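Local coordinates for protein bifunctional cytochrome P450/NADPH--P450 reductase (Deinococcus aerius, PDB 7F3H) that probably hydroxylates organic substrates with molecular oxygen at a haem iron, drawing electrons from NADPH through a reductase domain fused to the P450 domain, at residues Arg69-Arg74 with Gln341-Gly346; Trp100-Arg105 with Thr248-Ser253; Val131-Arg136 with Val144-Thr149. One frame throughout, in Å; residues are numbered along the deposited sequence.

Contact 1. Residues Arg69-Arg74 with Gln341-Gly346; sequences RRFQKR and QDEVIG. With HEM (protoporphyrin IX containing Fe), chain E.
Phe71 and Ile345 make the close-packed half of this contact: the ring atom CZ of Phe71 lies 3.6 Å from CG2 of Ile345, and Phe71 CZ also touches CB of Glu343 at 3.6 Å. Both Phe71 and Ile345 are buried, and Leu65 and Leu61 of helix 59-65 together with Ile351 of strand 349-351 close round them. Here the beta-rich part of the cytochrome P450 fold joins the edge strand 71-72 of its five-stranded mixed sheet to the small antiparallel pair 343-345/349-351. Toward solvent the contact becomes polar and more open. NE and NH2 along one edge of the Arg70 guanidinium both donate to the single oxygen OE1 of Glu343, at 2.7 Å and 2.9 Å. That oxygen lies in the guanidinium plane, yet both nitrogens reach it from one face of the carboxylate, whose plane is turned 54° from the guanidinium. A bend at chi2 (-71°) folds the Glu343 carboxylate back over CB and CG of Arg70. Glu64 holds the remaining NH1 of Arg70 in a second salt bridge. Near the other end of 69-74, the extended chain of Lys73 delivers NZ to haem propionate oxygen O1D, 3.2 Å away.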
loop_
_atom_site.group_PDB
_atom_site.type_symbol
_atom_site.label_atom_id
_atom_site.label_comp_id
_atom_site.label_asym_id
_atom_site.label_seq_id
_atom_site.Cartn_x
_atom_site.Cartn_y
_atom_site.Cartn_z
ATOM N N ARG A 69 12.104 19.005 -8.503
ATOM C CA ARG A 69 12.234 20.427 -8.814
ATOM C C ARG A 69 11.094 20.936 -9.694
ATOM O O ARG A 69 10.833 22.141 -9.713
ATOM C CB ARG A 69 13.594 20.693 -9.475
ATOM C CG ARG A 69 14.779 20.284 -8.573
ATOM C CD ARG A 69 16.111 20.126 -9.340
ATOM N NE ARG A 69 15.970 19.160 -10.418
ATOM C CZ ARG A 69 16.816 19.008 -11.437
ATOM N NH1 ARG A 69 17.911 19.752 -11.532
ATOM N NH2 ARG A 69 16.555 18.097 -12.370
ATOM N N ARG A 70 10.378 20.042 -10.378
ATOM C CA ARG A 70 9.370 20.382 -11.384
ATOM C C ARG A 70 7.961 19.966 -10.992
ATOM O O ARG A 70 6.986 20.659 -11.328
ATOM C CB ARG A 70 9.748 19.747 -12.714
ATOM C CG ARG A 70 11.151 20.120 -13.125
ATOM C CD ARG A 70 11.617 19.355 -14.353
ATOM N NE ARG A 70 10.808 19.681 -15.523
ATOM C CZ ARG A 70 10.842 19.007 -16.668
ATOM N NH1 ARG A 70 11.658 17.966 -16.803
ATOM N NH2 ARG A 70 10.044 19.367 -17.667
ATOM N N PHE A 71 7.811 18.820 -10.330
ATOM C CA PHE A 71 6.510 18.375 -9.886
ATOM C C PHE A 71 6.653 17.860 -8.465
ATOM O O PHE A 71 7.694 17.321 -8.100
ATOM C CB PHE A 71 5.955 17.298 -10.802
ATOM C CG PHE A 71 6.001 17.656 -12.259
ATOM C CD1 PHE A 71 7.172 17.479 -12.998
ATOM C CD2 PHE A 71 4.873 18.146 -12.898
ATOM C CE1 PHE A 71 7.223 17.800 -14.347
ATOM C CE2 PHE A 71 4.915 18.467 -14.246
ATOM C CZ PHE A 71 6.089 18.280 -14.979
ATOM N N GLN A 72 5.611 18.059 -7.655
ATOM C CA GLN A 72 5.615 17.531 -6.295
ATOM C C GLN A 72 4.220 17.082 -5.913
ATOM O O GLN A 72 3.223 17.583 -6.441
ATOM C CB GLN A 72 6.112 18.559 -5.263
ATOM C CG GLN A 72 7.584 18.837 -5.366
ATOM C CD GLN A 72 8.142 19.699 -4.259
ATOM O OE1 GLN A 72 7.500 19.959 -3.220
ATOM N NE2 GLN A 72 9.374 20.150 -4.471
ATOM N N LYS A 73 4.188 16.141 -4.949
ATOM C CA LYS A 73 2.954 15.741 -4.286
ATOM C C LYS A 73 2.362 16.930 -3.548
ATOM O O LYS A 73 3.040 17.653 -2.814
ATOM C CB LYS A 73 3.179 14.613 -3.298
ATOM C CG LYS A 73 1.952 14.360 -2.433
ATOM C CD LYS A 73 2.117 13.119 -1.582
ATOM C CE LYS A 73 1.101 13.064 -0.420
ATOM N NZ LYS A 73 1.156 11.713 0.207
ATOM N N ARG A 74 1.081 17.145 -3.763
ATOM C CA ARG A 74 0.369 18.251 -3.140
ATOM C C ARG A 74 -1.001 17.769 -2.650
ATOM O O ARG A 74 -1.742 17.102 -3.393
ATOM C CB ARG A 74 0.289 19.389 -4.136
ATOM C CG ARG A 74 1.529 20.301 -4.325
ATOM C CD ARG A 74 1.769 21.212 -3.167
ATOM N NE ARG A 74 2.906 22.008 -3.543
ATOM C CZ ARG A 74 4.110 21.811 -3.053
ATOM N NH1 ARG A 74 4.278 20.822 -2.179
ATOM N NH2 ARG A 74 5.122 22.577 -3.441
ATOM N N GLN A 341 5.471 24.875 -11.564
ATOM C CA GLN A 341 5.430 25.958 -12.527
ATOM C C GLN A 341 4.841 25.400 -13.811
ATOM O O GLN A 341 4.606 24.198 -13.937
ATOM C CB GLN A 341 6.835 26.519 -12.787
ATOM C CG GLN A 341 7.432 27.242 -11.617
ATOM C CD GLN A 341 6.516 28.359 -11.077
ATOM O OE1 GLN A 341 6.383 28.534 -9.857
ATOM N NE2 GLN A 341 5.874 29.112 -11.992
ATOM N N ASP A 342 4.561 26.275 -14.767
ATOM C CA ASP A 342 4.324 25.793 -16.117
ATOM C C ASP A 342 5.513 24.954 -16.573
ATOM O O ASP A 342 6.660 25.390 -16.491
ATOM C CB ASP A 342 4.091 26.971 -17.061
ATOM C CG ASP A 342 2.790 27.694 -16.758
ATOM O OD1 ASP A 342 1.972 27.139 -15.981
ATOM O OD2 ASP A 342 2.570 28.795 -17.292
ATOM N N GLU A 343 5.233 23.742 -17.056
ATOM C CA GLU A 343 6.255 22.774 -17.430
ATOM C C GLU A 343 5.959 22.245 -18.826
ATOM O O GLU A 343 4.829 22.298 -19.314
ATOM C CB GLU A 343 6.319 21.583 -16.472
ATOM C CG GLU A 343 6.948 21.883 -15.137
ATOM C CD GLU A 343 8.442 22.096 -15.203
ATOM O OE1 GLU A 343 9.104 21.650 -16.170
ATOM O OE2 GLU A 343 8.958 22.736 -14.270
ATOM N N VAL A 344 7.004 21.736 -19.468
ATOM C CA VAL A 344 6.902 21.085 -20.758
ATOM C C VAL A 344 7.659 19.775 -20.635
ATOM O O VAL A 344 8.864 19.767 -20.347
ATOM C CB VAL A 344 7.458 21.976 -21.884
ATOM C CG1 VAL A 344 7.563 21.234 -23.212
ATOM C CG2 VAL A 344 6.588 23.217 -22.031
ATOM N N ILE A 345 6.945 18.670 -20.793
ATOM C CA ILE A 345 7.530 17.340 -20.702
ATOM C C ILE A 345 7.533 16.742 -22.097
ATOM O O ILE A 345 6.694 17.087 -22.948
ATOM C CB ILE A 345 6.795 16.433 -19.691
ATOM C CG1 ILE A 345 5.399 16.038 -20.190
ATOM C CG2 ILE A 345 6.759 17.092 -18.324
ATOM C CD1 ILE A 345 4.594 15.303 -19.157
ATOM N N GLY A 346 8.534 15.879 -22.344
ATOM C CA GLY A 346 8.742 15.243 -23.628
ATOM C C GLY A 346 9.102 16.193 -24.742
ATOM O O GLY A 346 9.088 15.811 -25.918
HETATM C CHA HEM E . 3.672 6.657 1.319
HETATM C CHB HEM E . 3.524 4.292 5.561
HETATM C CHC HEM E . 3.086 0.069 3.166
HETATM C CHD HEM E . 2.940 2.467 -1.046
HETATM C C1A HEM E . 3.677 6.382 2.663
HETATM C C2A HEM E . 3.726 7.369 3.721
HETATM C C3A HEM E . 3.724 6.732 4.903
HETATM C C4A HEM E . 3.589 5.310 4.629
HETATM C CMA HEM E . 3.780 7.394 6.304
HETATM C CAA HEM E . 3.881 8.878 3.477
HETATM C CBA HEM E . 5.381 9.194 3.516
HETATM C CGA HEM E . 5.664 10.689 3.367
HETATM O O1A HEM E . 6.493 11.185 4.178
HETATM O O2A HEM E . 5.032 11.437 2.560
HETATM C C1B HEM E . 3.435 2.940 5.299
HETATM C C2B HEM E . 3.436 1.864 6.282
HETATM C C3B HEM E . 3.366 0.704 5.604
HETATM C C4B HEM E . 3.244 1.014 4.192
HETATM C CMB HEM E . 3.591 2.078 7.802
HETATM C CAB HEM E . 3.258 -0.754 6.103
HETATM C CBB HEM E . 3.109 -1.115 7.380
HETATM C C1C HEM E . 2.993 0.339 1.811
HETATM C C2C HEM E . 2.899 -0.638 0.717
HETATM C C3C HEM E . 2.846 0.085 -0.418
HETATM C C4C HEM E . 2.944 1.477 -0.100
HETATM C CMC HEM E . 2.829 -2.184 0.884
HETATM C CAC HEM E . 2.754 -0.328 -1.879
HETATM C CBC HEM E . 2.732 -1.599 -2.253
HETATM C C1D HEM E . 3.119 3.809 -0.777
HETATM C C2D HEM E . 3.098 4.890 -1.760
HETATM C C3D HEM E . 3.305 6.022 -1.090
HETATM C C4D HEM E . 3.447 5.731 0.322
HETATM C CMD HEM E . 2.893 4.764 -3.293
HETATM C CAD HEM E . 3.355 7.397 -1.733
HETATM C CBD HEM E . 1.915 7.836 -1.736
HETATM C CGD HEM E . 1.744 9.123 -2.468
HETATM O O1D HEM E . 0.681 9.739 -2.211
HETATM O O2D HEM E . 2.639 9.524 -3.283
HETATM N NA HEM E . 3.563 5.144 3.259
HETATM N NB HEM E . 3.330 2.390 4.044
HETATM N NC HEM E . 3.000 1.616 1.265
HETATM N ND HEM E . 3.337 4.362 0.476
HETATM FE FE HEM E . 3.426 3.392 2.206
#

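Contact 2. Residues Trp100-Arg105 with Thr248-Ser253. With HEM (protoporphyrin IX containing Fe), chain E.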
loop_
_atom_site.group_PDB
_atom_site.type_symbol
_atom_site.label_atom_id
_atom_site.label_comp_id
_atom_site.label_asym_id
_atom_site.label_seq_id
_atom_site.Cartn_x
_atom_site.Cartn_y
_atom_site.Cartn_z
ATOM N N TRP A 100 5.680 18.043 8.781
ATOM C CA TRP A 100 6.122 17.023 7.837
ATOM C C TRP A 100 7.616 16.771 7.994
ATOM O O TRP A 100 8.040 15.643 8.270
ATOM C CB TRP A 100 5.797 17.382 6.386
ATOM C CG TRP A 100 6.301 16.244 5.508
ATOM C CD1 TRP A 100 5.629 15.088 5.204
ATOM C CD2 TRP A 100 7.605 16.113 4.897
ATOM N NE1 TRP A 100 6.412 14.272 4.427
ATOM C CE2 TRP A 100 7.626 14.874 4.219
ATOM C CE3 TRP A 100 8.740 16.926 4.849
ATOM C CZ2 TRP A 100 8.747 14.423 3.493
ATOM C CZ3 TRP A 100 9.855 16.478 4.122
ATOM C CH2 TRP A 100 9.845 15.239 3.454
ATOM N N GLY A 101 8.425 17.828 7.810
ATOM C CA GLY A 101 9.861 17.704 7.987
ATOM C C GLY A 101 10.223 17.107 9.327
ATOM O O GLY A 101 11.068 16.205 9.406
ATOM N N LYS A 102 9.561 17.570 10.397
ATOM C CA LYS A 102 9.887 17.078 11.736
ATOM C C LYS A 102 9.656 15.571 11.830
ATOM O O LYS A 102 10.571 14.798 12.170
ATOM C CB LYS A 102 9.054 17.816 12.788
ATOM C CG LYS A 102 9.538 19.211 13.136
ATOM C CD LYS A 102 8.513 19.981 13.991
ATOM C CE LYS A 102 8.242 19.322 15.350
ATOM N NZ LYS A 102 7.487 20.193 16.338
ATOM N N ALA A 103 8.420 15.139 11.544
ATOM C CA ALA A 103 8.090 13.714 11.587
ATOM C C ALA A 103 8.998 12.913 10.672
ATOM O O ALA A 103 9.513 11.871 11.069
ATOM C CB ALA A 103 6.627 13.500 11.207
ATOM N N HIS A 104 9.222 13.396 9.454
ATOM C CA HIS A 104 10.059 12.682 8.500
ATOM C C HIS A 104 11.432 12.402 9.103
ATOM O O HIS A 104 11.881 11.246 9.172
ATOM C CB HIS A 104 10.160 13.512 7.206
ATOM C CG HIS A 104 11.073 12.926 6.172
ATOM N ND1 HIS A 104 10.831 11.710 5.565
ATOM C CD2 HIS A 104 12.241 13.380 5.653
ATOM C CE1 HIS A 104 11.804 11.449 4.708
ATOM N NE2 HIS A 104 12.673 12.444 4.747
ATOM N N ARG A 105 12.111 13.458 9.570
ATOM C CA ARG A 105 13.460 13.272 10.092
ATOM C C ARG A 105 13.459 12.440 11.369
ATOM O O ARG A 105 14.393 11.675 11.601
ATOM C CB ARG A 105 14.120 14.621 10.299
ATOM C CG ARG A 105 14.366 15.362 8.979
ATOM C CD ARG A 105 15.079 16.660 9.252
ATOM N NE ARG A 105 14.290 17.610 10.047
ATOM C CZ ARG A 105 13.496 18.541 9.518
ATOM N NH1 ARG A 105 13.376 18.634 8.194
ATOM N NH2 ARG A 105 12.831 19.386 10.310
ATOM N N THR A 248 15.524 21.114 14.363
ATOM C CA THR A 248 14.897 22.179 15.132
ATOM C C THR A 248 14.992 21.937 16.622
ATOM O O THR A 248 14.642 22.830 17.402
ATOM C CB THR A 248 13.415 22.361 14.747
ATOM O OG1 THR A 248 12.679 21.167 15.027
ATOM C CG2 THR A 248 13.266 22.684 13.267
ATOM N N GLY A 249 15.414 20.748 17.040
ATOM C CA GLY A 249 15.542 20.487 18.455
ATOM C C GLY A 249 14.227 20.188 19.134
ATOM O O GLY A 249 14.198 20.049 20.365
ATOM N N GLU A 250 13.139 20.065 18.366
ATOM C CA GLU A 250 11.783 19.934 18.883
ATOM C C GLU A 250 11.291 18.490 18.865
ATOM O O GLU A 250 11.675 17.694 18.009
ATOM C CB GLU A 250 10.840 20.799 18.038
ATOM C CG GLU A 250 11.169 22.299 18.097
ATOM C CD GLU A 250 10.267 23.147 17.211
ATOM O OE1 GLU A 250 9.055 22.854 17.133
ATOM O OE2 GLU A 250 10.773 24.117 16.602
ATOM N N ARG A 251 10.427 18.160 19.826
ATOM C CA ARG A 251 9.713 16.893 19.813
ATOM C C ARG A 251 8.409 17.047 19.037
ATOM O O ARG A 251 7.970 18.160 18.717
ATOM C CB ARG A 251 9.416 16.400 21.231
ATOM C CG ARG A 251 10.598 15.786 21.966
ATOM C CD ARG A 251 10.202 15.216 23.323
ATOM N NE ARG A 251 9.864 16.272 24.283
ATOM C CZ ARG A 251 8.621 16.631 24.626
ATOM N NH1 ARG A 251 7.565 16.007 24.106
ATOM N NH2 ARG A 251 8.433 17.610 25.511
ATOM N N LEU A 252 7.800 15.911 18.701
ATOM C CA LEU A 252 6.493 15.961 18.075
ATOM C C LEU A 252 5.459 16.287 19.143
ATOM O O LEU A 252 5.560 15.798 20.271
ATOM C CB LEU A 252 6.184 14.623 17.398
ATOM C CG LEU A 252 7.014 14.241 16.166
ATOM C CD1 LEU A 252 6.466 12.979 15.574
ATOM C CD2 LEU A 252 6.988 15.326 15.119
ATOM N N SER A 253 4.484 17.143 18.801
ATOM C CA SER A 253 3.315 17.373 19.653
ATOM C C SER A 253 2.508 16.093 19.845
ATOM O O SER A 253 2.577 15.151 19.046
ATOM C CB SER A 253 2.406 18.455 19.082
ATOM O OG SER A 253 1.597 17.957 18.034
HETATM C CHA HEM E . 3.672 6.657 1.319
HETATM C CHB HEM E . 3.524 4.292 5.561
HETATM C CHC HEM E . 3.086 0.069 3.166
HETATM C CHD HEM E . 2.940 2.467 -1.046
HETATM C C1A HEM E . 3.677 6.382 2.663
HETATM C C2A HEM E . 3.726 7.369 3.721
HETATM C C3A HEM E . 3.724 6.732 4.903
HETATM C C4A HEM E . 3.589 5.310 4.629
HETATM C CMA HEM E . 3.780 7.394 6.304
HETATM C CAA HEM E . 3.881 8.878 3.477
HETATM C CBA HEM E . 5.381 9.194 3.516
HETATM C CGA HEM E . 5.664 10.689 3.367
HETATM O O1A HEM E . 6.493 11.185 4.178
HETATM O O2A HEM E . 5.032 11.437 2.560
HETATM C C1B HEM E . 3.435 2.940 5.299
HETATM C C2B HEM E . 3.436 1.864 6.282
HETATM C C3B HEM E . 3.366 0.704 5.604
HETATM C C4B HEM E . 3.244 1.014 4.192
HETATM C CMB HEM E . 3.591 2.078 7.802
HETATM C CAB HEM E . 3.258 -0.754 6.103
HETATM C CBB HEM E . 3.109 -1.115 7.380
HETATM C C1C HEM E . 2.993 0.339 1.811
HETATM C C2C HEM E . 2.899 -0.638 0.717
HETATM C C3C HEM E . 2.846 0.085 -0.418
HETATM C C4C HEM E . 2.944 1.477 -0.100
HETATM C CMC HEM E . 2.829 -2.184 0.884
HETATM C CAC HEM E . 2.754 -0.328 -1.879
HETATM C CBC HEM E . 2.732 -1.599 -2.253
HETATM C C1D HEM E . 3.119 3.809 -0.777
HETATM C C2D HEM E . 3.098 4.890 -1.760
HETATM C C3D HEM E . 3.305 6.022 -1.090
HETATM C C4D HEM E . 3.447 5.731 0.322
HETATM C CMD HEM E . 2.893 4.764 -3.293
HETATM C CAD HEM E . 3.355 7.397 -1.733
HETATM C CBD HEM E . 1.915 7.836 -1.736
HETATM C CGD HEM E . 1.744 9.123 -2.468
HETATM O O1D HEM E . 0.681 9.739 -2.211
HETATM O O2D HEM E . 2.639 9.524 -3.283
HETATM N NA HEM E . 3.563 5.144 3.259
HETATM N NB HEM E . 3.330 2.390 4.044
HETATM N NC HEM E . 3.000 1.616 1.265
HETATM N ND HEM E . 3.337 4.362 0.476
HETATM FE FE HEM E . 3.426 3.392 2.206
HETATM O O HOH W 1 4.700 18.875 16.877
#
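Lys102 crosses from the helix to the loop 248-253, and its ammonium is the polar centre of the contact. Three acceptors surround NZ: the backbone O of Arg251 at 3.2 Å, OE1 of Glu250 at 3.2 Å in a salt bridge, and a water at 3.1 Å. Neither protein bond is ideally directed, since NZ is tilted 33° from the carbonyl plane of Arg251 and stands 36° out of the Glu250 carboxylate plane. The same water accepts from the backbone N of Ser253 at 2.6 Å, so it links the lysine to the loop just before the next helix. A bend at chi3 in the otherwise extended Lys102 chain swings NZ into this group.

Nearer the backbone the contact is apolar: CD2 of Leu252 rests 4.0 Å from CB of Lys102 and 4.3 Å from CB of Ala103. Arg105 and Thr248 meet only loosely, and their polar ends are satisfied elsewhere, both the Arg105 NH2 and the Thr248 hydroxyl by Asp245. From another side of the helix, NE1 of Trp100 donates to haem propionate oxygen O1A at 3.1 Å with an N-H...O angle of 145°, the acceptor lying at the edge of the indole. This matches the tryptophan-propionate bond of the C helix in P450s such as P450 BM3.

Helix 98-107 thus lies between the haem propionate and the loop that follows helix 236-242; Ser253 N-caps helix 254-285, whose Gln260 and Ile257 pack on Ala103 and Leu252 respectively.

Contact 3. Residues Val131-Arg136 with Val144-Thr149; sequences VGKWER and VADDMT
Lys133 is the first residue of 131-136 to reach across, its chain fully extended toward Asp147. With CG anti to the backbone N (chi1 -172°), NZ arrives on the syn lone pair of Asp147 OD1 at 2.6 Å, forming a salt bridge; Arg150 pairs with the same oxygen. Next along the helix, Trp134 takes the other carboxylate oxygen, NE1 donating to OD2 of Asp147 over 2.8 Å at an N-H...O angle of 151°. The oxygen lies at the indole edge and is approached on its anti side, so the two ends of the carboxylate are held by different residues of one helix. The segments belong to successive helices, 113-137 and 144-161, of the helical part of the cytochrome P450 fold; their short axes run roughly antiparallel, at 143°, and 11.9 Å apart, a spacing bridged by long side chains. Replacing Asp147 by an alanine is likely to leave the buried indole N-H and the lysine ammonium without the carboxylate that takes both bonds. Farther round the same indole, CZ2 of Trp134 packs 3.4 Å from CE of Met148, the Met148 and Trp134 side chains running at about a right angle to each other, while Val453 and Ile422 also touch Trp134.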
loop_
_atom_site.group_PDB
_atom_site.type_symbol
_atom_site.label_atom_id
_atom_site.label_comp_id
_atom_site.label_asym_id
_atom_site.label_seq_id
_atom_site.Cartn_x
_atom_site.Cartn_y
_atom_site.Cartn_z
ATOM N N VAL A 131 -1.367 -18.091 11.281
ATOM C CA VAL A 131 -1.164 -19.511 11.015
ATOM C C VAL A 131 -2.059 -20.346 11.922
ATOM O O VAL A 131 -2.718 -21.306 11.468
ATOM C CB VAL A 131 0.330 -19.860 11.174
ATOM C CG1 VAL A 131 0.581 -21.370 11.048
ATOM C CG2 VAL A 131 1.151 -19.086 10.159
ATOM N N GLY A 132 -2.135 -19.954 13.206
ATOM C CA GLY A 132 -3.008 -20.647 14.145
ATOM C C GLY A 132 -4.443 -20.719 13.666
ATOM O O GLY A 132 -5.051 -21.791 13.650
ATOM N N LYS A 133 -4.988 -19.579 13.221
ATOM C CA LYS A 133 -6.348 -19.581 12.696
ATOM C C LYS A 133 -6.473 -20.541 11.521
ATOM O O LYS A 133 -7.389 -21.370 11.477
ATOM C CB LYS A 133 -6.765 -18.172 12.278
ATOM C CG LYS A 133 -8.249 -18.089 11.916
ATOM C CD LYS A 133 -8.643 -16.676 11.481
ATOM C CE LYS A 133 -10.065 -16.602 10.945
ATOM N NZ LYS A 133 -10.296 -15.313 10.249
ATOM N N TRP A 134 -5.518 -20.495 10.590
ATOM C CA TRP A 134 -5.645 -21.348 9.421
ATOM C C TRP A 134 -5.488 -22.805 9.817
ATOM O O TRP A 134 -6.224 -23.665 9.316
ATOM C CB TRP A 134 -4.643 -20.923 8.352
ATOM C CG TRP A 134 -4.968 -19.600 7.706
ATOM C CD1 TRP A 134 -5.861 -18.655 8.146
ATOM C CD2 TRP A 134 -4.374 -19.057 6.512
ATOM N NE1 TRP A 134 -5.859 -17.560 7.293
ATOM C CE2 TRP A 134 -4.954 -17.783 6.290
ATOM C CE3 TRP A 134 -3.397 -19.519 5.616
ATOM C CZ2 TRP A 134 -4.593 -16.980 5.210
ATOM C CZ3 TRP A 134 -3.042 -18.722 4.551
ATOM C CH2 TRP A 134 -3.639 -17.467 4.351
ATOM N N GLU A 135 -4.635 -23.087 10.822
ATOM C CA GLU A 135 -4.580 -24.459 11.324
ATOM C C GLU A 135 -5.954 -24.880 11.807
ATOM O O GLU A 135 -6.457 -25.950 11.439
ATOM C CB GLU A 135 -3.573 -24.608 12.461
ATOM C CG GLU A 135 -2.215 -25.136 12.103
ATOM C CD GLU A 135 -1.253 -25.152 13.309
ATOM O OE1 GLU A 135 -1.293 -24.224 14.163
ATOM O OE2 GLU A 135 -0.499 -26.144 13.442
ATOM N N ARG A 136 -6.600 -24.002 12.580
ATOM C CA ARG A 136 -7.866 -24.308 13.226
ATOM C C ARG A 136 -8.982 -24.544 12.232
ATOM O O ARG A 136 -9.949 -25.225 12.579
ATOM C CB ARG A 136 -8.276 -23.149 14.145
ATOM C CG ARG A 136 -7.510 -23.080 15.454
ATOM C CD ARG A 136 -8.031 -21.980 16.391
ATOM N NE ARG A 136 -7.244 -20.745 16.347
ATOM C CZ ARG A 136 -7.761 -19.577 15.987
ATOM N NH1 ARG A 136 -9.045 -19.525 15.639
ATOM N NH2 ARG A 136 -7.013 -18.475 15.976
ATOM N N VAL A 144 -9.123 -14.464 2.054
ATOM C CA VAL A 144 -7.720 -14.067 1.993
ATOM C C VAL A 144 -7.563 -12.584 2.313
ATOM O O VAL A 144 -6.815 -12.205 3.222
ATOM C CB VAL A 144 -7.126 -14.433 0.626
ATOM C CG1 VAL A 144 -5.739 -13.845 0.489
ATOM C CG2 VAL A 144 -7.100 -15.974 0.445
ATOM N N ALA A 145 -8.267 -11.724 1.569
ATOM C CA ALA A 145 -8.215 -10.294 1.826
ATOM C C ALA A 145 -8.514 -9.998 3.289
ATOM O O ALA A 145 -7.813 -9.206 3.941
ATOM C CB ALA A 145 -9.223 -9.581 0.924
ATOM N N ASP A 146 -9.532 -10.672 3.831
ATOM C CA ASP A 146 -9.982 -10.407 5.193
ATOM C C ASP A 146 -8.905 -10.762 6.224
ATOM O O ASP A 146 -8.541 -9.930 7.073
ATOM C CB ASP A 146 -11.279 -11.185 5.425
ATOM C CG ASP A 146 -11.702 -11.196 6.868
ATOM O OD1 ASP A 146 -12.104 -10.117 7.387
ATOM O OD2 ASP A 146 -11.619 -12.301 7.477
ATOM N N ASP A 147 -8.327 -11.964 6.117
ATOM C CA ASP A 147 -7.313 -12.385 7.068
ATOM C C ASP A 147 -5.997 -11.630 6.892
ATOM O O ASP A 147 -5.278 -11.421 7.875
ATOM C CB ASP A 147 -7.101 -13.878 6.948
ATOM C CG ASP A 147 -8.118 -14.660 7.723
ATOM O OD1 ASP A 147 -8.887 -14.043 8.495
ATOM O OD2 ASP A 147 -8.148 -15.887 7.562
ATOM N N MET A 148 -5.672 -11.184 5.664
ATOM C CA MET A 148 -4.492 -10.339 5.475
ATOM C C MET A 148 -4.683 -8.965 6.133
ATOM O O MET A 148 -3.742 -8.426 6.731
ATOM C CB MET A 148 -4.186 -10.184 3.977
ATOM C CG MET A 148 -3.752 -11.464 3.273
ATOM S SD MET A 148 -2.416 -12.378 4.116
ATOM C CE MET A 148 -3.217 -13.882 4.599
ATOM N N THR A 149 -5.884 -8.380 6.019
ATOM C CA THR A 149 -6.194 -7.142 6.740
ATOM C C THR A 149 -6.090 -7.307 8.240
ATOM O O THR A 149 -5.562 -6.423 8.925
ATOM C CB THR A 149 -7.576 -6.628 6.348
ATOM O OG1 THR A 149 -7.545 -6.146 4.998
ATOM C CG2 THR A 149 -8.171 -5.650 7.366
#

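Along the chain the six segments enclose one another: 131-136 and 144-149 of contact 3 fall between the two segments of contact 2, which in turn fall between those of contact 1. Contacts 1 and 2 have centres about 27 Å apart and nearest atoms about 7 Å apart; they do not touch, but the segment 69-74, through Lys73 beside strand 71-72, and helix 98-107, through Trp100, each bond a haem propionate. Contact 3 lies across the chain's centre from contact 1, about 44 Å between centres, and joins consecutive helices. Helix 254-285 relates contacts 2 and 3, packing on Leu252 near its start and Met148 farther along.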